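Local atomic coordinates of family 88 glycosyl hydrolase (PDB entry 5NOA), a protein that probably acts as a polysaccharide lyase that removes rhamnose caps from complex arabinogalactan proteins, although its family is generally assigned hydrolase activity. Residues A60-N65 and L78-G83. Sequence-based numbering, arbitrary orientation.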
loop_
_atom_site.group_PDB
_atom_site.type_symbol
_atom_site.label_atom_id
_atom_site.label_comp_id
_atom_site.label_asym_id
_atom_site.label_seq_id
_atom_site.Cartn_x
_atom_site.Cartn_y
_atom_site.Cartn_z
ATOM N N ALA A 60 -6.000 -2.330 4.971
ATOM C CA ALA A 60 -4.849 -2.664 4.154
ATOM C C ALA A 60 -4.809 -4.151 3.876
ATOM O O ALA A 60 -4.522 -4.572 2.756
ATOM C CB ALA A 60 -3.556 -2.161 4.800
ATOM N N TYR A 61 -5.074 -4.978 4.887
ATOM C CA TYR A 61 -5.225 -6.410 4.673
ATOM C C TYR A 61 -6.237 -6.657 3.557
ATOM O O TYR A 61 -5.981 -7.451 2.645
ATOM C CB TYR A 61 -5.636 -7.168 5.963
ATOM C CG TYR A 61 -6.112 -8.540 5.596
ATOM C CD1 TYR A 61 -5.228 -9.545 5.225
ATOM C CD2 TYR A 61 -7.467 -8.801 5.437
ATOM C CE1 TYR A 61 -5.675 -10.768 4.733
ATOM C CE2 TYR A 61 -7.908 -10.013 4.967
ATOM C CZ TYR A 61 -7.022 -10.987 4.600
ATOM O OH TYR A 61 -7.508 -12.183 4.090
ATOM N N HIS A 62 -7.392 -5.999 3.623
ATOM C CA HIS A 62 -8.439 -6.258 2.646
ATOM C C HIS A 62 -8.031 -5.899 1.231
ATOM O O HIS A 62 -8.468 -6.563 0.290
ATOM C CB HIS A 62 -9.771 -5.631 3.077
ATOM C CG HIS A 62 -10.445 -6.448 4.126
ATOM N ND1 HIS A 62 -11.170 -7.583 3.808
ATOM C CD2 HIS A 62 -10.374 -6.378 5.483
ATOM C CE1 HIS A 62 -11.519 -8.163 4.943
ATOM N NE2 HIS A 62 -11.063 -7.460 5.970
ATOM N N THR A 63 -7.162 -4.897 1.063
ATOM C CA THR A 63 -6.660 -4.621 -0.270
ATOM C C THR A 63 -5.882 -5.828 -0.815
ATOM O O THR A 63 -5.951 -6.124 -2.016
ATOM C CB THR A 63 -5.879 -3.313 -0.415
ATOM O OG1 THR A 63 -4.602 -3.389 0.237
ATOM C CG2 THR A 63 -6.633 -2.146 0.062
ATOM N N GLY A 64 -5.147 -6.509 0.047
ATOM C CA GLY A 64 -4.454 -7.708 -0.341
ATOM C C GLY A 64 -5.366 -8.897 -0.576
ATOM O O GLY A 64 -5.150 -9.705 -1.496
ATOM N N ASN A 65 -6.368 -9.067 0.284
ATOM C CA ASN A 65 -7.347 -10.134 0.087
ATOM C C ASN A 65 -8.076 -9.975 -1.256
ATOM O O ASN A 65 -8.272 -10.955 -1.974
ATOM C CB ASN A 65 -8.337 -10.153 1.238
ATOM C CG ASN A 65 -9.321 -11.301 1.119
ATOM O OD1 ASN A 65 -8.910 -12.453 0.978
ATOM N ND2 ASN A 65 -10.617 -10.995 1.155
ATOM N N LEU A 78 -13.715 -13.612 -1.359
ATOM C CA LEU A 78 -14.745 -12.588 -1.588
ATOM C C LEU A 78 -15.683 -12.481 -0.393
ATOM O O LEU A 78 -15.995 -11.393 0.077
ATOM C CB LEU A 78 -15.523 -12.902 -2.855
ATOM C CG LEU A 78 -16.670 -11.942 -3.188
ATOM C CD1 LEU A 78 -16.143 -10.521 -3.341
ATOM C CD2 LEU A 78 -17.370 -12.397 -4.453
ATOM N N GLU A 79 -16.099 -13.633 0.116
ATOM C CA GLU A 79 -16.979 -13.641 1.258
ATOM C C GLU A 79 -16.375 -12.977 2.489
ATOM O O GLU A 79 -17.076 -12.300 3.243
ATOM C CB GLU A 79 -17.468 -15.059 1.557
ATOM C CG GLU A 79 -18.397 -15.587 0.450
ATOM C CD GLU A 79 -19.482 -14.592 -0.018
ATOM O OE1 GLU A 79 -20.323 -14.205 0.833
ATOM O OE2 GLU A 79 -19.501 -14.200 -1.243
ATOM N N TYR A 80 -15.079 -13.141 2.692
ATOM C CA TYR A 80 -14.411 -12.561 3.840
ATOM C C TYR A 80 -14.406 -11.041 3.783
ATOM O O TYR A 80 -14.704 -10.383 4.769
ATOM C CB TYR A 80 -12.987 -13.115 3.917
ATOM C CG TYR A 80 -12.303 -12.872 5.240
ATOM C CD1 TYR A 80 -12.543 -13.670 6.330
ATOM C CD2 TYR A 80 -11.360 -11.852 5.382
ATOM C CE1 TYR A 80 -11.932 -13.463 7.537
ATOM C CE2 TYR A 80 -10.724 -11.651 6.577
ATOM C CZ TYR A 80 -11.001 -12.466 7.639
ATOM O OH TYR A 80 -10.332 -12.254 8.835
ATOM N N SER A 81 -14.079 -10.485 2.604
ATOM C CA SER A 81 -14.153 -9.022 2.463
ATOM C C SER A 81 -15.598 -8.479 2.524
ATOM O O SER A 81 -15.837 -7.411 3.101
ATOM C CB SER A 81 -13.429 -8.526 1.225
ATOM O OG SER A 81 -12.038 -8.582 1.390
ATOM N N LYS A 82 -16.557 -9.199 1.932
ATOM C CA LYS A 82 -17.956 -8.787 2.032
ATOM C C LYS A 82 -18.392 -8.770 3.497
ATOM O O LYS A 82 -19.082 -7.839 3.925
ATOM C CB LYS A 82 -18.878 -9.740 1.287
ATOM C CG LYS A 82 -18.867 -9.569 -0.196
ATOM C CD LYS A 82 -19.829 -10.564 -0.794
ATOM C CE LYS A 82 -19.911 -10.419 -2.279
ATOM N NZ LYS A 82 -20.670 -11.582 -2.825
ATOM N N GLY A 83 -17.968 -9.767 4.272
ATOM C CA GLY A 83 -18.348 -9.806 5.680
ATOM C C GLY A 83 -17.804 -8.625 6.458
ATOM O O GLY A 83 -18.490 -8.039 7.302
#
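Ser81 meets His62 and Asn65 at the centre of an antiparallel helical hairpin, formed where helix 56-72 turns back into helix 75-87 in what is, by family, an (alpha/alpha)6-barrel. The local axes run at 151° to each other and approach to 10.1 Å, with His62 and Ser81 the pair nearest in backbone register.

Two polar bonds converge on the Ser81 hydroxyl. His62 ND1 lies 2.8 Å from Ser81 OG, which sits at the imidazole edge in the ring plane; the angle of 170° makes it a nearly straight hydrogen bond. Asn65 ND2 donates to the same Ser81 OG over 2.8 Å, again almost exactly in the amide plane. CG of Asn65 is anti to the backbone N (chi1 -176°), which carries the amide across to the second helix. There ND2 also donates to the carbonyl oxygen of Tyr77, while OD1 accepts from Asn41, so both ends of this buried amide are engaged. Were an alanine here, Ser81 OG would probably keep His62 ND1 but lose its amide donor, and Tyr77 O and Asn41 ND2 would each be left without this mate.

Beside the polar group, Tyr80 joins Tyr61 and His62 in an aromatic cluster. Its ring is turned only slightly from that of His62 and meets it rim to rim, neither over the face of the other, with Tyr80 CD2 3.7 Å from His62 CE1. Against Tyr61 the Tyr80 ring stands almost perpendicular, also rim to rim, so neither pair is a stack. The hydroxyl of Tyr80 bonds to His48 O and that of Tyr61 to Asn41, tying both phenols to preceding chain. Tyr61 CD2 lies 3.8 Å above the centre of the His62 ring, and Tyr61 CE2 reaches Tyr80 CE2 at 3.6 Å.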